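Local coordinates for protein lipase (PDB 4OPM) that probably hydrolyses ester bonds in lipids as a lipase of the alpha/beta-hydrolase fold, at residues 115-120 against 286-291; 47-52 against 62-67; 141-146 against 275-280. One frame throughout, in Å; residues are numbered along the deposited sequence.

Contact 1: residues 115-120 against 286-291; sequences HIAGHS and QQYVPF
Tyr288 reaches Ala117 because its CG is anti to the backbone N (chi1 -166°), which turns the phenol away from its own helix and onto the strand. With chi2 at 33° the ring meets the methyl group obliquely: Ala117 CB lies 3.8 Å from Tyr288 OH and 4.3 Å from Tyr288 CZ. The outer end of the phenol therefore does nearly all the touching, and His115 CB is a looser neighbour at 4.4 Å from Tyr288 OH.

The hydroxyl is 4.3 Å from Ile116 O, too far for a direct bond, and one ordered water spans the gap. It lies 2.7 Å from Tyr288 OH, at the edge of the ring and in its plane, and donates to Ile116 O at 2.9 Å. The same carbonyl accepts the backbone N-H of Phe141 on the next strand, so this buried oxygen has two partners, and the water gives the buried phenol a polar partner. The polar atoms of the His115 ring look elsewhere, ND1 to Ser139 OG and NE2 to Glu296 OE2; the latter tie runs to a later turn of Tyr288's own helix.

Further along the phenol, its ring stacks on Phe141. The arrangement is plain sheet-to-helix packing of an alpha/beta sandwich: the axis of 286-291 passes 12.0 Å from that of strand 115-119, running nearly antiparallel to it. Strand 114-119 has 46-50 on one flank and 137-143 on the other, and helix 281-298 covers the sheet face to which Ala117 belongs.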
ATOM      1  N   HIS A 115       4.853  13.251  -3.492  1.00 17.65           N
ATOM      2  CA  HIS A 115       3.475  12.786  -3.463  1.00 17.01           C
ATOM      3  C   HIS A 115       3.504  11.380  -2.882  1.00 21.50           C
ATOM      4  O   HIS A 115       4.330  10.568  -3.308  1.00 21.40           O
ATOM      5  CB  HIS A 115       2.888  12.770  -4.867  1.00 16.81           C
ATOM      6  CG  HIS A 115       2.770  14.111  -5.509  1.00 20.15           C
ATOM      7  ND1 HIS A 115       1.757  14.983  -5.169  1.00 21.35           N
ATOM      8  CD2 HIS A 115       3.492  14.645  -6.525  1.00 21.88           C
ATOM      9  CE1 HIS A 115       1.910  16.036  -5.959  1.00 21.38           C
ATOM     10  NE2 HIS A 115       2.935  15.869  -6.803  1.00 21.86           N
ATOM     11  N   ILE A 116       2.653  11.089  -1.902  1.00 18.93           N
ATOM     12  CA  ILE A 116       2.662   9.763  -1.288  1.00 19.28           C
ATOM     13  C   ILE A 116       1.290   9.110  -1.391  1.00 20.33           C
ATOM     14  O   ILE A 116       0.282   9.764  -1.171  1.00 17.47           O
ATOM     15  CB  ILE A 116       3.170   9.817   0.183  1.00 23.69           C
ATOM     16  CG1 ILE A 116       4.582  10.463   0.252  1.00 25.56           C
ATOM     17  CG2 ILE A 116       3.202   8.416   0.797  1.00 25.06           C
ATOM     18  CD1 ILE A 116       4.931  11.030   1.546  1.00 34.29           C
ATOM     19  N   ALA A 117       1.266   7.810  -1.729  1.00 18.40           N
ATOM     20  CA  ALA A 117       0.026   7.034  -1.811  1.00 17.83           C
ATOM     21  C   ALA A 117       0.201   5.768  -1.010  1.00 20.64           C
ATOM     22  O   ALA A 117       1.269   5.156  -1.038  1.00 19.57           O
ATOM     23  CB  ALA A 117      -0.335   6.709  -3.252  1.00 18.27           C
ATOM     24  N   GLY A 118      -0.835   5.394  -0.287  1.00 17.04           N
ATOM     25  CA  GLY A 118      -0.783   4.201   0.545  1.00 16.51           C
ATOM     26  C   GLY A 118      -2.048   3.382   0.475  1.00 19.39           C
ATOM     27  O   GLY A 118      -3.151   3.927   0.567  1.00 19.56           O
ATOM     28  N   HIS A 119      -1.895   2.070   0.293  1.00 15.67           N
ATOM     29  CA  HIS A 119      -3.023   1.151   0.307  1.00 15.90           C
ATOM     30  C   HIS A 119      -3.046   0.401   1.638  1.00 19.25           C
ATOM     31  O   HIS A 119      -2.035  -0.202   2.009  1.00 16.83           O
ATOM     32  CB  HIS A 119      -2.970   0.147  -0.875  1.00 17.20           C
ATOM     33  CG  HIS A 119      -4.030  -0.919  -0.773  1.00 20.38           C
ATOM     34  ND1 HIS A 119      -3.704  -2.262  -0.724  1.00 21.84           N
ATOM     35  CD2 HIS A 119      -5.373  -0.788  -0.630  1.00 20.89           C
ATOM     36  CE1 HIS A 119      -4.851  -2.902  -0.560  1.00 21.04           C
ATOM     37  NE2 HIS A 119      -5.880  -2.052  -0.489  1.00 20.92           N
ATOM     38  N   SER A 120      -4.216   0.374   2.326  1.00 18.67           N
ATOM     39  CA  SER A 120      -4.423  -0.433   3.538  1.00 18.91           C
ATOM     40  C   SER A 120      -3.349  -0.091   4.617  1.00 21.88           C
ATOM     41  O   SER A 120      -3.284   1.073   5.018  1.00 21.57           O
ATOM     42  CB  SER A 120      -4.432  -1.916   3.152  1.00 21.14           C
ATOM     43  OG  SER A 120      -4.947  -2.751   4.175  1.00 24.76           O
ATOM     44  N   GLN A 286      -8.634   7.698 -12.800  1.00 14.61           N
ATOM     45  CA  GLN A 286      -9.584   8.742 -13.203  1.00 13.79           C
ATOM     46  C   GLN A 286      -9.692   9.843 -12.126  1.00 17.35           C
ATOM     47  O   GLN A 286      -9.850  11.012 -12.473  1.00 18.18           O
ATOM     48  CB  GLN A 286     -10.952   8.121 -13.481  1.00 14.34           C
ATOM     49  CG  GLN A 286     -12.015   9.117 -13.935  1.00 17.56           C
ATOM     50  CD  GLN A 286     -13.249   8.375 -14.344  1.00 24.66           C
ATOM     51  OE1 GLN A 286     -13.872   7.696 -13.526  1.00 19.93           O
ATOM     52  NE2 GLN A 286     -13.563   8.409 -15.633  1.00 21.30           N
ATOM     53  N   GLN A 287      -9.520   9.478 -10.844  1.00 13.91           N
ATOM     54  CA  GLN A 287      -9.529  10.427  -9.728  1.00 15.65           C
ATOM     55  C   GLN A 287      -8.124  10.941  -9.376  1.00 18.76           C
ATOM     56  O   GLN A 287      -7.959  12.129  -9.087  1.00 18.34           O
ATOM     57  CB  GLN A 287     -10.128   9.764  -8.470  1.00 17.19           C
ATOM     58  CG  GLN A 287     -11.555   9.222  -8.680  1.00 19.69           C
ATOM     59  CD  GLN A 287     -12.569  10.282  -9.067  1.00 27.77           C
ATOM     60  OE1 GLN A 287     -12.497  11.451  -8.644  1.00 23.69           O
ATOM     61  NE2 GLN A 287     -13.546   9.886  -9.869  1.00 21.84           N
ATOM     62  N   TYR A 288      -7.126  10.048  -9.335  1.00 15.23           N
ATOM     63  CA  TYR A 288      -5.789  10.419  -8.864  1.00 15.00           C
ATOM     64  C   TYR A 288      -5.030  11.381  -9.797  1.00 19.17           C
ATOM     65  O   TYR A 288      -4.411  12.326  -9.291  1.00 18.58           O
ATOM     66  CB  TYR A 288      -4.953   9.152  -8.604  1.00 15.97           C
ATOM     67  CG  TYR A 288      -3.681   9.363  -7.810  1.00 16.17           C
ATOM     68  CD1 TYR A 288      -3.604  10.342  -6.813  1.00 17.19           C
ATOM     69  CD2 TYR A 288      -2.587   8.516  -7.978  1.00 16.62           C
ATOM     70  CE1 TYR A 288      -2.448  10.505  -6.045  1.00 17.68           C
ATOM     71  CE2 TYR A 288      -1.432   8.662  -7.209  1.00 17.63           C
ATOM     72  CZ  TYR A 288      -1.366   9.662  -6.251  1.00 20.65           C
ATOM     73  OH  TYR A 288      -0.239   9.784  -5.488  1.00 18.28           O
ATOM     74  N   VAL A 289      -5.065  11.156 -11.123  1.00 15.87           N
ATOM     75  CA  VAL A 289      -4.342  12.020 -12.066  1.00 17.17           C
ATOM     76  C   VAL A 289      -4.866  13.506 -11.970  1.00 19.33           C
ATOM     77  O   VAL A 289      -4.034  14.391 -11.775  1.00 18.27           O
ATOM     78  CB  VAL A 289      -4.348  11.428 -13.503  1.00 21.37           C
ATOM     79  CG1 VAL A 289      -3.920  12.464 -14.539  1.00 22.32           C
ATOM     80  CG2 VAL A 289      -3.444  10.190 -13.571  1.00 20.67           C
ATOM     81  N   PRO A 290      -6.185  13.820 -11.995  1.00 17.58           N
ATOM     82  CA  PRO A 290      -6.600  15.233 -11.827  1.00 18.54           C
ATOM     83  C   PRO A 290      -6.199  15.814 -10.459  1.00 20.48           C
ATOM     84  O   PRO A 290      -5.862  16.994 -10.381  1.00 20.38           O
ATOM     85  CB  PRO A 290      -8.126  15.175 -11.977  1.00 20.54           C
ATOM     86  CG  PRO A 290      -8.387  13.912 -12.720  1.00 24.68           C
ATOM     87  CD  PRO A 290      -7.358  12.955 -12.234  1.00 19.30           C
ATOM     88  N   PHE A 291      -6.178  14.973  -9.402  1.00 16.06           N
ATOM     89  CA  PHE A 291      -5.765  15.378  -8.052  1.00 16.05           C
ATOM     90  C   PHE A 291      -4.293  15.815  -8.076  1.00 19.12           C
ATOM     91  O   PHE A 291      -3.980  16.913  -7.614  1.00 18.68           O
ATOM     92  CB  PHE A 291      -5.996  14.245  -7.034  1.00 16.57           C
ATOM     93  CG  PHE A 291      -5.426  14.521  -5.659  1.00 17.59           C
ATOM     94  CD1 PHE A 291      -6.052  15.418  -4.789  1.00 20.17           C
ATOM     95  CD2 PHE A 291      -4.245  13.912  -5.243  1.00 18.66           C
ATOM     96  CE1 PHE A 291      -5.528  15.670  -3.514  1.00 21.40           C
ATOM     97  CE2 PHE A 291      -3.715  14.171  -3.975  1.00 21.22           C
ATOM     98  CZ  PHE A 291      -4.359  15.047  -3.117  1.00 20.93           C
TER
HETATM   99  O   HOH W   1      -0.451  11.460  -3.414  1.00 18.45           O

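Contact 2: residues 47-52 against 62-67; sequences LLLIHG and RVAHYL
Leu67 and Leu47 cross at about a right angle, and every carbon of the Leu67 side chain has the same nearest partner across the contact, the Leu47 CD1 methyl. Starting at the backbone, Leu67 CB is 4.0 Å from Leu47 CD1. With CG beside the backbone N and anti to the carbonyl carbon (chi1 -62°), the side chain then passes across that methyl, and Leu67 CG lies 4.1 Å from Leu47 CD1. At the fork, Leu67 CD1 makes the closest approach, 3.8 Å to Leu47 CD1, while the other branch, Leu67 CD2, is 4.1 Å from it. One methyl thus fits into the angle of a whole isobutyl group. Leu47 was modelled in two conformers, and these distances hold for one of them.

Two residues further along the strand, Leu49 CD1 touches Ala64 CB at 4.3 Å, a lighter contact; Leu67 N bonds to Ala64 O, which ties the two touching residues of 62-67 together.

Past the end of the strand, His51 takes no part in this packing. Its ND1 donates to Gly52 O at 2.7 Å, within the ring plane and onto a carbonyl lone pair, and NE2 is paired with Leu78 N, so the ring is fixed at both nitrogens. A His-Gly pair at this place is consistent with the oxyanion loop of many alpha/beta-hydrolase lipases.

Between the strand and 62-67 themselves, all the touching atoms are aliphatic carbons. The direct contact within this beta-alpha-beta unit therefore probably rests on dispersion and the exclusion of water, with no polar group to fix its register.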
ATOM      1  N   LEU A  47       6.572  10.338  -6.997  1.00 18.09           N
ATOM      2  CA  LEU A  47       5.423   9.629  -6.392  0.60 16.57           C
ATOM      3  C   LEU A  47       5.921   8.393  -5.680  1.00 20.89           C
ATOM      4  O   LEU A  47       6.548   7.525  -6.298  1.00 20.50           O
ATOM      5  CB  LEU A  47       4.281   9.194  -7.360  0.60 15.80           C
ATOM      6  CG  LEU A  47       3.753  10.070  -8.482  0.60 19.00           C
ATOM      7  CD1 LEU A  47       2.659   9.335  -9.242  0.60 18.04           C
ATOM      8  CD2 LEU A  47       3.195  11.361  -7.977  0.60 20.03           C
ATOM      9  N   LEU A  48       5.631   8.297  -4.377  1.00 16.42           N
ATOM     10  CA  LEU A  48       6.002   7.136  -3.573  1.00 16.63           C
ATOM     11  C   LEU A  48       4.740   6.319  -3.310  1.00 19.41           C
ATOM     12  O   LEU A  48       3.793   6.847  -2.719  1.00 18.56           O
ATOM     13  CB  LEU A  48       6.691   7.562  -2.257  1.00 17.52           C
ATOM     14  CG  LEU A  48       7.082   6.441  -1.275  1.00 21.94           C
ATOM     15  CD1 LEU A  48       8.184   5.553  -1.848  1.00 21.07           C
ATOM     16  CD2 LEU A  48       7.507   7.027   0.083  1.00 22.07           C
ATOM     17  N   LEU A  49       4.720   5.049  -3.770  1.00 16.25           N
ATOM     18  CA  LEU A  49       3.554   4.167  -3.628  1.00 14.90           C
ATOM     19  C   LEU A  49       3.853   3.089  -2.628  1.00 16.96           C
ATOM     20  O   LEU A  49       4.839   2.363  -2.794  1.00 16.79           O
ATOM     21  CB  LEU A  49       3.120   3.557  -4.983  1.00 13.99           C
ATOM     22  CG  LEU A  49       2.962   4.517  -6.154  1.00 17.53           C
ATOM     23  CD1 LEU A  49       2.561   3.771  -7.417  1.00 17.27           C
ATOM     24  CD2 LEU A  49       1.945   5.588  -5.842  1.00 15.66           C
ATOM     25  N   ILE A  50       3.023   3.010  -1.558  1.00 14.55           N
ATOM     26  CA  ILE A  50       3.251   2.086  -0.433  1.00 14.49           C
ATOM     27  C   ILE A  50       2.173   1.005  -0.364  1.00 16.98           C
ATOM     28  O   ILE A  50       1.008   1.318  -0.128  1.00 15.51           O
ATOM     29  CB  ILE A  50       3.325   2.864   0.919  1.00 17.38           C
ATOM     30  CG1 ILE A  50       4.193   4.139   0.814  1.00 17.64           C
ATOM     31  CG2 ILE A  50       3.801   1.943   2.064  1.00 16.89           C
ATOM     32  CD1 ILE A  50       4.060   5.084   2.011  1.00 20.24           C
ATOM     33  N   HIS A  51       2.576  -0.270  -0.556  1.00 15.04           N
ATOM     34  CA  HIS A  51       1.661  -1.414  -0.499  1.00 14.73           C
ATOM     35  C   HIS A  51       1.248  -1.731   0.959  1.00 18.73           C
ATOM     36  O   HIS A  51       1.803  -1.169   1.912  1.00 18.16           O
ATOM     37  CB  HIS A  51       2.275  -2.658  -1.180  1.00 15.62           C
ATOM     38  CG  HIS A  51       3.439  -3.244  -0.441  1.00 18.87           C
ATOM     39  ND1 HIS A  51       3.260  -4.021   0.701  1.00 20.51           N
ATOM     40  CD2 HIS A  51       4.764  -3.163  -0.709  1.00 20.61           C
ATOM     41  CE1 HIS A  51       4.476  -4.388   1.078  1.00 20.32           C
ATOM     42  NE2 HIS A  51       5.411  -3.905   0.255  1.00 20.86           N
ATOM     43  N   GLY A  52       0.310  -2.662   1.107  1.00 16.12           N
ATOM     44  CA  GLY A  52      -0.207  -3.066   2.409  1.00 16.95           C
ATOM     45  C   GLY A  52       0.361  -4.361   2.958  1.00 21.58           C
ATOM     46  O   GLY A  52       1.322  -4.914   2.410  1.00 20.99           O
ATOM     47  N   ARG A  62      -0.711  -2.061 -11.935  1.00 15.51           N
ATOM     48  CA  ARG A  62      -1.858  -1.638 -12.775  1.00 15.73           C
ATOM     49  C   ARG A  62      -2.091  -0.129 -12.699  1.00 18.56           C
ATOM     50  O   ARG A  62      -2.406   0.494 -13.712  1.00 17.73           O
ATOM     51  CB  ARG A  62      -3.134  -2.395 -12.372  1.00 16.08           C
ATOM     52  CG  ARG A  62      -3.015  -3.879 -12.593  1.00 21.84           C
ATOM     53  CD  ARG A  62      -4.290  -4.614 -12.276  1.00 21.92           C
ATOM     54  NE  ARG A  62      -4.003  -6.038 -12.319  1.00 25.52           N
ATOM     55  CZ  ARG A  62      -4.671  -6.938 -13.027  1.00 34.22           C
ATOM     56  NH1 ARG A  62      -5.749  -6.586 -13.717  1.00 25.08           N
ATOM     57  NH2 ARG A  62      -4.281  -8.205 -13.030  1.00 30.26           N
ATOM     58  N   VAL A  63      -1.926   0.454 -11.507  1.00 14.31           N
ATOM     59  CA  VAL A  63      -2.070   1.894 -11.309  1.00 13.48           C
ATOM     60  C   VAL A  63      -0.802   2.593 -11.839  1.00 15.74           C
ATOM     61  O   VAL A  63      -0.903   3.592 -12.568  1.00 14.26           O
ATOM     62  CB  VAL A  63      -2.339   2.228  -9.811  1.00 17.37           C
ATOM     63  CG1 VAL A  63      -2.102   3.709  -9.512  1.00 18.00           C
ATOM     64  CG2 VAL A  63      -3.755   1.813  -9.402  1.00 17.77           C
ATOM     65  N   ALA A  64       0.398   2.087 -11.450  1.00 14.89           N
ATOM     66  CA  ALA A  64       1.674   2.702 -11.854  1.00 15.53           C
ATOM     67  C   ALA A  64       1.784   2.823 -13.380  1.00 16.63           C
ATOM     68  O   ALA A  64       2.332   3.800 -13.875  1.00 15.79           O
ATOM     69  CB  ALA A  64       2.852   1.906 -11.311  1.00 16.25           C
ATOM     70  N   HIS A  65       1.227   1.849 -14.121  1.00 14.69           N
ATOM     71  CA  HIS A  65       1.222   1.863 -15.595  1.00 13.92           C
ATOM     72  C   HIS A  65       0.762   3.238 -16.151  1.00 17.09           C
ATOM     73  O   HIS A  65       1.271   3.678 -17.176  1.00 17.41           O
ATOM     74  CB  HIS A  65       0.293   0.753 -16.106  1.00 14.05           C
ATOM     75  CG  HIS A  65       0.026   0.796 -17.580  1.00 16.94           C
ATOM     76  ND1 HIS A  65       0.944   0.319 -18.490  1.00 18.20           N
ATOM     77  CD2 HIS A  65      -1.075   1.227 -18.245  1.00 18.09           C
ATOM     78  CE1 HIS A  65       0.385   0.474 -19.681  1.00 17.99           C
ATOM     79  NE2 HIS A  65      -0.824   1.034 -19.584  1.00 17.69           N
ATOM     80  N   TYR A  66      -0.199   3.906 -15.469  1.00 14.95           N
ATOM     81  CA  TYR A  66      -0.749   5.183 -15.929  1.00 15.11           C
ATOM     82  C   TYR A  66      -0.000   6.403 -15.392  1.00 20.15           C
ATOM     83  O   TYR A  66      -0.344   7.531 -15.760  1.00 19.73           O
ATOM     84  CB  TYR A  66      -2.232   5.287 -15.510  1.00 15.51           C
ATOM     85  CG  TYR A  66      -3.089   4.241 -16.182  1.00 16.07           C
ATOM     86  CD1 TYR A  66      -3.583   4.441 -17.469  1.00 18.00           C
ATOM     87  CD2 TYR A  66      -3.362   3.028 -15.556  1.00 15.83           C
ATOM     88  CE1 TYR A  66      -4.318   3.456 -18.122  1.00 17.92           C
ATOM     89  CE2 TYR A  66      -4.093   2.030 -16.199  1.00 16.09           C
ATOM     90  CZ  TYR A  66      -4.574   2.253 -17.482  1.00 21.25           C
ATOM     91  OH  TYR A  66      -5.297   1.298 -18.145  1.00 18.15           O
ATOM     92  N   LEU A  67       0.995   6.184 -14.528  1.00 16.99           N
ATOM     93  CA  LEU A  67       1.693   7.286 -13.857  1.00 16.99           C
ATOM     94  C   LEU A  67       3.144   7.451 -14.294  1.00 20.35           C
ATOM     95  O   LEU A  67       3.706   8.532 -14.117  1.00 20.21           O
ATOM     96  CB  LEU A  67       1.648   7.051 -12.331  1.00 16.86           C
ATOM     97  CG  LEU A  67       0.245   7.029 -11.688  1.00 20.17           C
ATOM     98  CD1 LEU A  67       0.306   6.513 -10.282  1.00 19.85           C
ATOM     99  CD2 LEU A  67      -0.437   8.402 -11.762  1.00 21.10           C
TER

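Contact 3: residues 141-146 against 275-280; sequences FLVDSG and MPILEA
Val143 ends its strand opposite Pro276, the first residue of a short helix, with their CA atoms 7.4 Å apart. Directly after the strand the backbone of Asp144 adopts the left-handed helical region (46/49°), and the chain turns off while the carboxylate stays directed at the proline. On the other side, selenomethionine Met275 holds the N-cap position, and its carbonyl accepts the backbone N-H groups of both Leu278 and Glu279.

The proline ring is met by two groups. Val143 CG1, anti to its own backbone N, slides past it with Pro276 CD at 3.7 Å, and also reaches Ile277 CG2 at 4.1 Å. Beside the valine, Asp144 meets the ring head-on from the same segment, its OD1 only 3.1 Å from Pro276 CD, a tight fit of oxygen on a ring methylene. The other oxygen, Asp144 OD2, accepts the backbone N-H of Gly242 and lies close to the carboxylate of Asp245, the apparent triad acid. The other valine branch, Val143 CG2, lies 3.5 Å above the Phe141 ring plane, offset toward its rim.

Glu279 ties down the start of the helix: its OE2 receives Met275 N at 2.9 Å, nearly along the C-O axis, while OE1 takes backbone N-H groups of Gly273, Phe183 and Asn184. This probably steadies the loop bearing His274, the likely catalytic histidine. Strand 137-143 lies between 114-119 and 237-242; Pro276 also packs on Leu240, and Ile277 on His119.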
ATOM      1  N   PHE A 141      -2.486  10.216  -0.714  1.00 16.13           N
ATOM      2  CA  PHE A 141      -3.569   9.507  -1.379  1.00 14.60           C
ATOM      3  C   PHE A 141      -3.815   8.254  -0.565  1.00 18.98           C
ATOM      4  O   PHE A 141      -2.935   7.400  -0.461  1.00 19.49           O
ATOM      5  CB  PHE A 141      -3.262   9.211  -2.856  1.00 15.33           C
ATOM      6  CG  PHE A 141      -4.311   8.423  -3.617  1.00 15.70           C
ATOM      7  CD1 PHE A 141      -5.664   8.526  -3.290  1.00 17.43           C
ATOM      8  CD2 PHE A 141      -3.951   7.618  -4.696  1.00 18.40           C
ATOM      9  CE1 PHE A 141      -6.630   7.808  -4.006  1.00 18.39           C
ATOM     10  CE2 PHE A 141      -4.918   6.923  -5.426  1.00 19.96           C
ATOM     11  CZ  PHE A 141      -6.251   7.024  -5.083  1.00 17.87           C
ATOM     12  N   LEU A 142      -4.968   8.195   0.095  1.00 15.17           N
ATOM     13  CA  LEU A 142      -5.304   7.086   0.972  1.00 14.86           C
ATOM     14  C   LEU A 142      -6.319   6.178   0.312  1.00 17.23           C
ATOM     15  O   LEU A 142      -7.448   6.586   0.060  1.00 17.02           O
ATOM     16  CB  LEU A 142      -5.835   7.608   2.316  1.00 15.01           C
ATOM     17  CG  LEU A 142      -4.885   8.535   3.116  1.00 19.64           C
ATOM     18  CD1 LEU A 142      -5.584   9.130   4.345  1.00 18.85           C
ATOM     19  CD2 LEU A 142      -3.596   7.799   3.529  1.00 21.14           C
ATOM     20  N   VAL A 143      -5.913   4.939   0.056  1.00 13.33           N
ATOM     21  CA  VAL A 143      -6.780   3.947  -0.576  1.00 13.70           C
ATOM     22  C   VAL A 143      -7.133   2.890   0.471  1.00 16.53           C
ATOM     23  O   VAL A 143      -6.279   2.068   0.804  1.00 17.87           O
ATOM     24  CB  VAL A 143      -6.134   3.313  -1.846  1.00 16.39           C
ATOM     25  CG1 VAL A 143      -7.132   2.381  -2.547  1.00 14.83           C
ATOM     26  CG2 VAL A 143      -5.608   4.384  -2.816  1.00 16.41           C
ATOM     27  N   ASP A 144      -8.380   2.904   0.985  1.00 14.60           N
ATOM     28  CA  ASP A 144      -8.859   1.958   2.024  1.00 13.83           C
ATOM     29  C   ASP A 144      -7.799   1.840   3.144  1.00 18.17           C
ATOM     30  O   ASP A 144      -7.354   0.740   3.489  1.00 17.31           O
ATOM     31  CB  ASP A 144      -9.182   0.591   1.399  1.00 14.30           C
ATOM     32  CG  ASP A 144     -10.258   0.698   0.326  1.00 15.57           C
ATOM     33  OD1 ASP A 144      -9.968   1.261  -0.748  1.00 16.59           O
ATOM     34  OD2 ASP A 144     -11.417   0.291   0.599  1.00 16.89           O
ATOM     35  N   SER A 145      -7.330   2.998   3.619  1.00 15.90           N
ATOM     36  CA  SER A 145      -6.250   3.110   4.582  1.00 15.19           C
ATOM     37  C   SER A 145      -6.613   2.591   5.963  1.00 19.43           C
ATOM     38  O   SER A 145      -7.741   2.774   6.435  1.00 19.14           O
ATOM     39  CB  SER A 145      -5.839   4.577   4.722  1.00 16.39           C
ATOM     40  OG  SER A 145      -4.778   4.735   5.652  1.00 20.47           O
ATOM     41  N   GLY A 146      -5.604   2.067   6.643  1.00 17.82           N
ATOM     42  CA  GLY A 146      -5.738   1.685   8.042  1.00 17.90           C
ATOM     43  C   GLY A 146      -5.677   2.931   8.910  1.00 22.45           C
ATOM     44  O   GLY A 146      -5.454   4.051   8.424  1.00 20.14           O
HETATM   45  N   MSE A 275      -9.408  -3.589  -2.183  1.00 12.65           N
HETATM   46  CA  MSE A 275      -8.244  -3.365  -3.051  0.80 12.36           C
HETATM   47  C   MSE A 275      -8.608  -2.684  -4.401  1.00 16.07           C
HETATM   48  O   MSE A 275      -8.382  -3.258  -5.481  1.00 15.63           O
HETATM   49  CB  MSE A 275      -7.525  -4.713  -3.281  0.80 14.51           C
HETATM   50  CG  MSE A 275      -6.094  -4.563  -3.671  0.80 20.01           C
HETATM   51 SE   MSE A 275      -5.105  -6.055  -2.925  0.60 27.19          SE
HETATM   52  CE  MSE A 275      -3.369  -5.302  -3.211  0.80 24.36           C
ATOM     53  N   PRO A 276      -9.060  -1.395  -4.388  1.00 13.73           N
ATOM     54  CA  PRO A 276      -9.359  -0.710  -5.669  1.00 14.68           C
ATOM     55  C   PRO A 276      -8.184  -0.647  -6.655  1.00 15.98           C
ATOM     56  O   PRO A 276      -8.418  -0.615  -7.860  1.00 15.84           O
ATOM     57  CB  PRO A 276      -9.718   0.710  -5.223  1.00 16.71           C
ATOM     58  CG  PRO A 276     -10.259   0.550  -3.843  1.00 19.94           C
ATOM     59  CD  PRO A 276      -9.378  -0.514  -3.239  1.00 15.81           C
ATOM     60  N   ILE A 277      -6.926  -0.628  -6.155  1.00 13.45           N
ATOM     61  CA  ILE A 277      -5.735  -0.551  -7.014  1.00 12.93           C
ATOM     62  C   ILE A 277      -5.614  -1.787  -7.943  1.00 16.86           C
ATOM     63  O   ILE A 277      -4.983  -1.686  -9.004  1.00 15.54           O
ATOM     64  CB  ILE A 277      -4.448  -0.285  -6.221  1.00 15.91           C
ATOM     65  CG1 ILE A 277      -4.110  -1.446  -5.245  1.00 16.42           C
ATOM     66  CG2 ILE A 277      -4.568   1.081  -5.491  1.00 15.91           C
ATOM     67  CD1 ILE A 277      -2.699  -1.355  -4.582  1.00 17.37           C
ATOM     68  N   LEU A 278      -6.228  -2.923  -7.565  1.00 14.08           N
ATOM     69  CA  LEU A 278      -6.251  -4.131  -8.417  1.00 14.53           C
ATOM     70  C   LEU A 278      -7.658  -4.420  -8.951  1.00 16.81           C
ATOM     71  O   LEU A 278      -7.784  -5.060  -9.995  1.00 17.34           O
ATOM     72  CB  LEU A 278      -5.727  -5.366  -7.659  1.00 14.51           C
ATOM     73  CG  LEU A 278      -4.211  -5.412  -7.343  1.00 19.22           C
ATOM     74  CD1 LEU A 278      -3.860  -6.722  -6.657  1.00 21.76           C
ATOM     75  CD2 LEU A 278      -3.369  -5.296  -8.595  1.00 19.86           C
ATOM     76  N   GLU A 279      -8.713  -3.938  -8.261  1.00 13.00           N
ATOM     77  CA  GLU A 279     -10.100  -4.209  -8.692  1.00 12.15           C
ATOM     78  C   GLU A 279     -10.646  -3.172  -9.690  1.00 17.55           C
ATOM     79  O   GLU A 279     -11.603  -3.471 -10.412  1.00 18.49           O
ATOM     80  CB  GLU A 279     -11.040  -4.209  -7.480  1.00 13.05           C
ATOM     81  CG  GLU A 279     -10.760  -5.279  -6.431  1.00 14.85           C
ATOM     82  CD  GLU A 279     -11.669  -5.145  -5.219  1.00 15.75           C
ATOM     83  OE1 GLU A 279     -12.900  -5.320  -5.376  1.00 15.93           O
ATOM     84  OE2 GLU A 279     -11.157  -4.806  -4.124  1.00 15.45           O
ATOM     85  N   ALA A 280     -10.110  -1.943  -9.670  1.00 14.82           N
ATOM     86  CA  ALA A 280     -10.651  -0.835 -10.482  1.00 14.58           C
ATOM     87  C   ALA A 280      -9.575   0.220 -10.777  1.00 16.01           C
ATOM     88  O   ALA A 280      -9.804   1.415 -10.556  1.00 13.55           O
ATOM     89  CB  ALA A 280     -11.822  -0.201  -9.725  1.00 15.20           C
TER

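In the fold
The three contacts share one sheet, in which strands 46-50, 114-119 and 137-143 are consecutive neighbours. Contact 2 joins contact 1 through Ala117 O and Ile50 N, 2.8 Å apart, and their centres lie about 8 Å from each other. Contact 3, its centre about 9 Å from that of contact 1, is linked to it by Gly118 N and Phe141 O at 2.9 Å. Away from the sheet, Val63 CG2 packs on Ile277 O at 3.7 Å, bringing contacts 2 and 3 together. The probable nucleophile Ser120, on an apparent nucleophile elbow, is the last residue of 115-120; its likely partner His274 directly precedes 275-280, and Asp245 would complete the triad.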